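PDB 3UOR: ABC transporter sugar binding protein from Xanthomonas axonopodis pv. citri, which probably binds maltose or a related sugar in the periplasm and hands it to an ABC transporter for uptake. Local coordinates for residues A69-L74 with P95-L100; V116-A119 with V125-T128; D127-D132 with G302-I307. One frame throughout, in Å; residues are numbered along the deposited sequence.

Interaction 1: A69-L74 with P95-L100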
loop_
_atom_site.group_PDB
_atom_site.type_symbol
_atom_site.label_atom_id
_atom_site.label_comp_id
_atom_site.label_asym_id
_atom_site.label_seq_id
_atom_site.Cartn_x
_atom_site.Cartn_y
_atom_site.Cartn_z
ATOM N N ALA A 69 10.812 8.349 -12.540
ATOM C CA ALA A 69 11.787 7.976 -13.562
ATOM C C ALA A 69 12.360 6.589 -13.320
ATOM O O ALA A 69 13.135 6.074 -14.125
ATOM C CB ALA A 69 12.904 8.984 -13.598
ATOM N N ALA A 70 11.981 5.987 -12.201
ATOM C CA ALA A 70 12.581 4.736 -11.773
ATOM C C ALA A 70 12.267 3.587 -12.719
ATOM O O ALA A 70 13.152 2.805 -13.066
ATOM C CB ALA A 70 12.131 4.402 -10.379
ATOM N N HIS A 71 11.010 3.479 -13.134
ATOM C CA HIS A 71 10.606 2.383 -14.006
ATOM C C HIS A 71 11.295 2.414 -15.374
ATOM O O HIS A 71 11.619 1.370 -15.933
ATOM C CB HIS A 71 9.092 2.351 -14.192
ATOM C CG HIS A 71 8.592 1.053 -14.737
ATOM N ND1 HIS A 71 8.661 0.731 -16.076
ATOM C CD2 HIS A 71 8.037 -0.019 -14.120
ATOM C CE1 HIS A 71 8.160 -0.478 -16.262
ATOM N NE2 HIS A 71 7.775 -0.954 -15.091
ATOM N N GLU A 72 11.512 3.609 -15.913
ATOM C CA GLU A 72 12.239 3.743 -17.170
ATOM C C GLU A 72 13.712 3.465 -16.969
ATOM O O GLU A 72 14.330 2.747 -17.756
ATOM C CB GLU A 72 12.089 5.144 -17.750
ATOM C CG GLU A 72 10.870 5.343 -18.618
ATOM C CD GLU A 72 10.897 6.680 -19.334
ATOM O OE1 GLU A 72 11.929 6.990 -19.973
ATOM O OE2 GLU A 72 9.889 7.418 -19.254
ATOM N N LYS A 73 14.291 4.055 -15.930
ATOM C CA LYS A 73 15.718 3.886 -15.714
ATOM C C LYS A 73 16.069 2.398 -15.593
ATOM O O LYS A 73 17.140 1.966 -16.021
ATOM C CB LYS A 73 16.190 4.678 -14.491
ATOM C CG LYS A 73 17.681 4.524 -14.212
ATOM C CD LYS A 73 18.241 5.673 -13.392
ATOM C CE LYS A 73 19.760 5.736 -13.536
ATOM N NZ LYS A 73 20.365 6.940 -12.897
ATOM N N LEU A 74 15.144 1.620 -15.033
ATOM C CA LEU A 74 15.370 0.198 -14.786
ATOM C C LEU A 74 15.242 -0.630 -16.052
ATOM O O LEU A 74 16.146 -1.393 -16.383
ATOM C CB LEU A 74 14.415 -0.323 -13.718
ATOM C CG LEU A 74 14.858 -0.064 -12.275
ATOM C CD1 LEU A 74 13.712 -0.340 -11.308
ATOM C CD2 LEU A 74 16.096 -0.886 -11.915
ATOM N N PRO A 95 5.968 -8.505 -10.475
ATOM C CA PRO A 95 5.568 -9.480 -11.494
ATOM C C PRO A 95 6.208 -9.170 -12.836
ATOM O O PRO A 95 6.615 -10.079 -13.546
ATOM C CB PRO A 95 4.055 -9.300 -11.567
ATOM C CG PRO A 95 3.679 -8.875 -10.206
ATOM C CD PRO A 95 4.793 -7.943 -9.786
ATOM N N GLU A 96 6.325 -7.894 -13.167
ATOM C CA GLU A 96 6.955 -7.509 -14.415
ATOM C C GLU A 96 8.433 -7.872 -14.451
ATOM O O GLU A 96 8.892 -8.520 -15.396
ATOM C CB GLU A 96 6.775 -6.019 -14.696
ATOM C CG GLU A 96 7.449 -5.594 -16.003
ATOM C CD GLU A 96 7.098 -4.178 -16.416
ATOM O OE1 GLU A 96 6.318 -3.520 -15.691
ATOM O OE2 GLU A 96 7.598 -3.726 -17.469
ATOM N N PHE A 97 9.193 -7.454 -13.441
ATOM C CA PHE A 97 10.618 -7.765 -13.447
ATOM C C PHE A 97 10.892 -9.258 -13.270
ATOM O O PHE A 97 11.900 -9.770 -13.756
ATOM C CB PHE A 97 11.383 -6.877 -12.465
ATOM C CG PHE A 97 11.447 -5.446 -12.914
ATOM C CD1 PHE A 97 12.523 -4.985 -13.660
ATOM C CD2 PHE A 97 10.406 -4.577 -12.645
ATOM C CE1 PHE A 97 12.570 -3.663 -14.111
ATOM C CE2 PHE A 97 10.442 -3.246 -13.095
ATOM C CZ PHE A 97 11.521 -2.794 -13.828
ATOM N N ALA A 98 9.977 -9.962 -12.611
ATOM C CA ALA A 98 10.100 -11.411 -12.472
ATOM C C ALA A 98 9.877 -12.100 -13.816
ATOM O O ALA A 98 10.669 -12.945 -14.237
ATOM C CB ALA A 98 9.121 -11.940 -11.439
ATOM N N LEU A 99 8.801 -11.730 -14.499
ATOM C CA LEU A 99 8.492 -12.347 -15.782
ATOM C C LEU A 99 9.446 -11.890 -16.897
ATOM O O LEU A 99 9.552 -12.535 -17.937
ATOM C CB LEU A 99 7.008 -12.164 -16.130
ATOM C CG LEU A 99 6.125 -12.708 -14.986
ATOM C CD1 LEU A 99 4.642 -12.569 -15.278
ATOM C CD2 LEU A 99 6.460 -14.164 -14.645
ATOM N N LEU A 100 10.166 -10.800 -16.661
ATOM C CA LEU A 100 11.280 -10.426 -17.527
ATOM C C LEU A 100 12.542 -11.222 -17.157
ATOM O O LEU A 100 13.615 -10.996 -17.719
ATOM C CB LEU A 100 11.580 -8.943 -17.366
ATOM C CG LEU A 100 11.424 -8.053 -18.585
ATOM C CD1 LEU A 100 10.174 -8.443 -19.328
ATOM C CD2 LEU A 100 11.376 -6.602 -18.150
#
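The tip of the F97 ring meets both H71 and L74, one helical turn apart on segment 69-74, bridging helices whose short segments run nearly parallel with axes 12.9 Å apart. At such a spacing the backbones are well separated, and long side chains must do the joining. The tight part is buried: L74 lays its CB against the far end of the phenylalanine, 3.8 Å from F97 CZ, and L74 CD1 follows at 4.1 Å from the same F97 CZ. One rim atom on from CZ, F97 CE2 comes to 4.0 Å from H71 NE2, and the two rings form an offset edge-to-face pair, the edge of F97 turned to the face of H71 with planes at 65°. Helix 67-79 is the crossover of a beta-alpha-beta unit that leads from strand 58-64 toward strand 86-90, and L74 reaches down to C87 and L89 of the latter, while helix 94-99 comes next in the chain. The looser, partly exposed side is polar. There H71 NE2 donates to E96 OE1 at 3.0 Å, somewhat bent at 149°. The oxygen lies in the imidazole plane, but the donor meets it from above the carboxylate plane. E96 gets there with an extended chain, CG anti to the backbone N (chi1 179°). W93 makes a second edge-to-face ring contact with H71.

Interaction 2: V116-A119 with V125-T128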
loop_
_atom_site.group_PDB
_atom_site.type_symbol
_atom_site.label_atom_id
_atom_site.label_comp_id
_atom_site.label_asym_id
_atom_site.label_seq_id
_atom_site.Cartn_x
_atom_site.Cartn_y
_atom_site.Cartn_z
ATOM N N VAL A 116 15.948 -13.517 8.481
ATOM C CA VAL A 116 14.746 -13.467 7.676
ATOM C C VAL A 116 13.936 -14.742 7.768
ATOM O O VAL A 116 14.184 -15.713 7.057
ATOM C CB VAL A 116 15.091 -13.202 6.221
ATOM C CG1 VAL A 116 13.803 -13.066 5.384
ATOM C CG2 VAL A 116 15.947 -11.953 6.127
ATOM N N ASP A 117 12.927 -14.709 8.619
ATOM C CA ASP A 117 12.067 -15.848 8.855
ATOM C C ASP A 117 10.676 -15.539 8.284
ATOM O O ASP A 117 9.984 -14.674 8.795
ATOM C CB ASP A 117 12.002 -16.063 10.368
ATOM C CG ASP A 117 10.941 -17.046 10.780
ATOM O OD1 ASP A 117 10.377 -17.737 9.901
ATOM O OD2 ASP A 117 10.671 -17.121 12.003
ATOM N N PRO A 118 10.261 -16.263 7.229
ATOM C CA PRO A 118 9.012 -15.921 6.544
ATOM C C PRO A 118 7.815 -15.976 7.469
ATOM O O PRO A 118 6.876 -15.208 7.281
ATOM C CB PRO A 118 8.891 -17.004 5.477
ATOM C CG PRO A 118 10.311 -17.460 5.247
ATOM C CD PRO A 118 10.929 -17.424 6.613
ATOM N N ALA A 119 7.837 -16.860 8.460
ATOM C CA ALA A 119 6.675 -16.997 9.340
ATOM C C ALA A 119 6.462 -15.747 10.193
ATOM O O ALA A 119 5.395 -15.557 10.768
ATOM C CB ALA A 119 6.815 -18.244 10.245
ATOM N N VAL A 125 1.594 -9.511 3.205
ATOM C CA VAL A 125 2.798 -8.791 2.779
ATOM C C VAL A 125 3.832 -9.730 2.131
ATOM O O VAL A 125 4.386 -9.422 1.079
ATOM C CB VAL A 125 3.422 -8.046 3.959
ATOM C CG1 VAL A 125 4.730 -7.397 3.553
ATOM C CG2 VAL A 125 2.430 -6.995 4.490
ATOM N N TRP A 126 4.075 -10.886 2.740
ATOM C CA TRP A 126 4.986 -11.871 2.149
ATOM C C TRP A 126 4.455 -12.282 0.784
ATOM O O TRP A 126 5.196 -12.459 -0.169
ATOM C CB TRP A 126 5.071 -13.121 3.030
ATOM C CG TRP A 126 6.228 -14.010 2.656
ATOM C CD1 TRP A 126 6.172 -15.200 1.993
ATOM C CD2 TRP A 126 7.615 -13.771 2.928
ATOM N NE1 TRP A 126 7.435 -15.716 1.841
ATOM C CE2 TRP A 126 8.339 -14.853 2.398
ATOM C CE3 TRP A 126 8.315 -12.735 3.556
ATOM C CZ2 TRP A 126 9.731 -14.938 2.481
ATOM C CZ3 TRP A 126 9.703 -12.822 3.640
ATOM C CH2 TRP A 126 10.391 -13.915 3.107
ATOM N N ASP A 127 3.146 -12.458 0.702
ATOM C CA ASP A 127 2.526 -12.963 -0.518
ATOM C C ASP A 127 2.793 -12.054 -1.728
ATOM O O ASP A 127 2.902 -12.544 -2.847
ATOM C CB ASP A 127 1.020 -13.196 -0.291
ATOM C CG ASP A 127 0.332 -13.808 -1.494
ATOM O OD1 ASP A 127 0.823 -14.830 -2.014
ATOM O OD2 ASP A 127 -0.719 -13.276 -1.916
ATOM N N THR A 128 2.939 -10.745 -1.510
ATOM C CA THR A 128 3.215 -9.836 -2.629
ATOM C C THR A 128 4.559 -10.120 -3.310
ATOM O O THR A 128 4.781 -9.678 -4.429
ATOM C CB THR A 128 3.174 -8.339 -2.232
ATOM O OG1 THR A 128 4.261 -8.028 -1.350
ATOM C CG2 THR A 128 1.867 -7.981 -1.535
#
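P118 lies over one face of the W126 indole, and V116 touches the same ring system at its rim. The tryptophan side chain leaves helix 123-127 with CG anti to the backbone N (chi1 -166°), which turns the indole toward segment 116-119. CB, CG and CD1 come first and stay clear of that segment. At the pyrrole nitrogen the proline begins: W126 NE1 is 4.1 Å from P118 CB. The next atom, W126 CE2, is 3.8 Å from P118 CB, and W126 CZ2 is closer still at 3.7 Å. This is a CH-pi contact, with P118 CB 4.0 Å from the centroid of the W126 six-membered ring and 24° off its normal, so the proline edge slides over the rim of the benzene part. The contact closes a short loop of the chain, from the residues after helix 107-111 back onto helix 123-127, and V110 of the former helix touches P118, V116 and W126 alike. Farther out, W126 CH2 lies under P118 CG at 4.1 Å and also meets V116 CG1 at 4.2 Å, the valine methyl coming in near the ring plane. L135 and P139 of strand 134-150 pack on the indole too, as does the ring of Y121. An Asx turn brackets the proline: D117 OD1 accepts from A119 N at 3.0 Å.

Interaction 3: D127-D132 with G302-I307; sequences DTNLVD and GSSLVI
N129 and S304 are the two buried residues that meet where a beta turn comes up against strand 303-307 of the mixed central sheet. This strand runs antiparallel to both of its neighbours: it lies between 86-90, the last of the parallel strands 58-64, 30-36 and 86-90, and the long strand 134-150, in a sheet of the periplasmic-binding-protein fold. The walk starts at G302, where the chain turns a corner; its positive phi of 115° is a conformation that glycine adopts easily, and its backbone bonds to N91. S303 points its CB away from the turn, and its OG is held by Q88 NE2 and Y141 OH, so this buried hydroxyl has partners in both neighbouring strands. S304 comes next with CB directed at the turn, its backbone paired with L89. Its OG stands beside the backbone N (chi1 -62°), which brings the hydroxyl to the end of the N129 side chain. The amide there is probably turned over in the model, and S304 OG lies 2.8 Å from the atom modelled as N129 OD1 and 3.0 Å from that modelled as N129 ND2. L305 faces the other way again, packing on W140 and on I321 and L324 of helix 314-324. V306 leans on L94 of helix 94-99, a leucine that also touches N129 and so bridges the two segments. I307 completes the strand against S317 and I321. Across from it all, the chain leaves helix 123-127 through a type I turn, in which N129 is the third residue, and goes on into strand 130-131, which pairs with strand 134-150. N129 also bonds through its backbone to Y136. The turn is closed by L130 N, which donates to D127 O at 3.1 Å.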
loop_
_atom_site.group_PDB
_atom_site.type_symbol
_atom_site.label_atom_id
_atom_site.label_comp_id
_atom_site.label_asym_id
_atom_site.label_seq_id
_atom_site.Cartn_x
_atom_site.Cartn_y
_atom_site.Cartn_z
ATOM N N ASP A 127 3.146 -12.458 0.702
ATOM C CA ASP A 127 2.526 -12.963 -0.518
ATOM C C ASP A 127 2.793 -12.054 -1.728
ATOM O O ASP A 127 2.902 -12.544 -2.847
ATOM C CB ASP A 127 1.020 -13.196 -0.291
ATOM C CG ASP A 127 0.332 -13.808 -1.494
ATOM O OD1 ASP A 127 0.823 -14.830 -2.014
ATOM O OD2 ASP A 127 -0.719 -13.276 -1.916
ATOM N N THR A 128 2.939 -10.745 -1.510
ATOM C CA THR A 128 3.215 -9.836 -2.629
ATOM C C THR A 128 4.559 -10.120 -3.310
ATOM O O THR A 128 4.781 -9.678 -4.429
ATOM C CB THR A 128 3.174 -8.339 -2.232
ATOM O OG1 THR A 128 4.261 -8.028 -1.350
ATOM C CG2 THR A 128 1.867 -7.981 -1.535
ATOM N N ASN A 129 5.459 -10.847 -2.650
ATOM C CA ASN A 129 6.756 -11.127 -3.272
ATOM C C ASN A 129 6.794 -12.469 -3.981
ATOM O O ASN A 129 7.819 -12.869 -4.515
ATOM C CB ASN A 129 7.884 -11.054 -2.249
ATOM C CG ASN A 129 8.207 -9.640 -1.855
ATOM O OD1 ASN A 129 9.327 -9.183 -2.030
ATOM N ND2 ASN A 129 7.225 -8.932 -1.336
ATOM N N LEU A 130 5.675 -13.179 -3.963
ATOM C CA LEU A 130 5.621 -14.491 -4.593
ATOM C C LEU A 130 4.995 -14.362 -5.971
ATOM O O LEU A 130 3.895 -13.832 -6.126
ATOM C CB LEU A 130 4.815 -15.460 -3.736
ATOM C CG LEU A 130 5.551 -15.966 -2.498
ATOM C CD1 LEU A 130 4.586 -16.678 -1.556
ATOM C CD2 LEU A 130 6.671 -16.896 -2.943
ATOM N N VAL A 131 5.717 -14.813 -6.980
ATOM C CA VAL A 131 5.208 -14.733 -8.331
ATOM C C VAL A 131 5.223 -16.120 -8.924
ATOM O O VAL A 131 6.291 -16.680 -9.204
ATOM C CB VAL A 131 6.025 -13.770 -9.197
ATOM C CG1 VAL A 131 5.552 -13.848 -10.631
ATOM C CG2 VAL A 131 5.892 -12.353 -8.672
ATOM N N ASP A 132 4.033 -16.690 -9.075
ATOM C CA ASP A 132 3.919 -18.003 -9.653
ATOM C C ASP A 132 4.582 -19.007 -8.724
ATOM O O ASP A 132 5.268 -19.923 -9.179
ATOM C CB ASP A 132 4.620 -18.025 -11.008
ATOM C CG ASP A 132 4.043 -19.057 -11.940
ATOM O OD1 ASP A 132 2.812 -19.008 -12.166
ATOM O OD2 ASP A 132 4.814 -19.905 -12.447
ATOM N N GLY A 302 3.581 -0.800 -0.680
ATOM C CA GLY A 302 4.905 -0.556 -0.150
ATOM C C GLY A 302 5.940 -1.105 -1.104
ATOM O O GLY A 302 5.661 -1.272 -2.284
ATOM N N SER A 303 7.132 -1.405 -0.594
ATOM C CA SER A 303 8.255 -1.790 -1.440
ATOM C C SER A 303 8.914 -3.064 -0.944
ATOM O O SER A 303 8.804 -3.408 0.231
ATOM C CB SER A 303 9.306 -0.681 -1.473
ATOM O OG SER A 303 8.810 0.460 -2.139
ATOM N N SER A 304 9.599 -3.746 -1.856
ATOM C CA SER A 304 10.386 -4.933 -1.558
ATOM C C SER A 304 11.816 -4.629 -1.923
ATOM O O SER A 304 12.075 -3.659 -2.612
ATOM C CB SER A 304 9.938 -6.107 -2.425
ATOM O OG SER A 304 8.583 -6.442 -2.174
ATOM N N LEU A 305 12.743 -5.459 -1.455
ATOM C CA LEU A 305 14.118 -5.390 -1.899
ATOM C C LEU A 305 14.377 -6.616 -2.752
ATOM O O LEU A 305 13.970 -7.714 -2.387
ATOM C CB LEU A 305 15.071 -5.388 -0.700
ATOM C CG LEU A 305 15.041 -4.062 0.068
ATOM C CD1 LEU A 305 15.470 -4.274 1.501
ATOM C CD2 LEU A 305 15.907 -3.001 -0.614
ATOM N N VAL A 306 15.062 -6.428 -3.874
ATOM C CA VAL A 306 15.415 -7.530 -4.768
ATOM C C VAL A 306 16.898 -7.498 -5.109
ATOM O O VAL A 306 17.562 -6.466 -4.982
ATOM C CB VAL A 306 14.658 -7.434 -6.114
ATOM C CG1 VAL A 306 13.168 -7.412 -5.883
ATOM C CG2 VAL A 306 15.089 -6.183 -6.858
ATOM N N ILE A 307 17.406 -8.644 -5.534
ATOM C CA ILE A 307 18.754 -8.742 -6.069
ATOM C C ILE A 307 18.580 -9.033 -7.561
ATOM O O ILE A 307 17.881 -9.981 -7.942
ATOM C CB ILE A 307 19.538 -9.884 -5.388
ATOM C CG1 ILE A 307 19.632 -9.656 -3.874
ATOM C CG2 ILE A 307 20.930 -10.030 -5.995
ATOM C CD1 ILE A 307 20.434 -10.734 -3.142
#

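In the fold
Interactions 1, 2 and 3 follow one another along the chain, except that strand 303-307 returns from 170 residues later to complete interaction 3. Interactions 2 and 3 share D127 and T128, where helix 123-127 gives way to strand 130-131, and their centres are about 9 Å apart. Interaction 1 lies about 13 Å from interaction 3, centre to centre, and they touch: P95 CA and V131 CG2 are 4.0 Å apart. Interaction 3 lies on the mixed sheet itself, interaction 1 pairs helices beside it, and interaction 2 folds a loop onto the helix leading into strand 130-131; all probably belong to one of the two lobes between which proteins of this family hold their ligand.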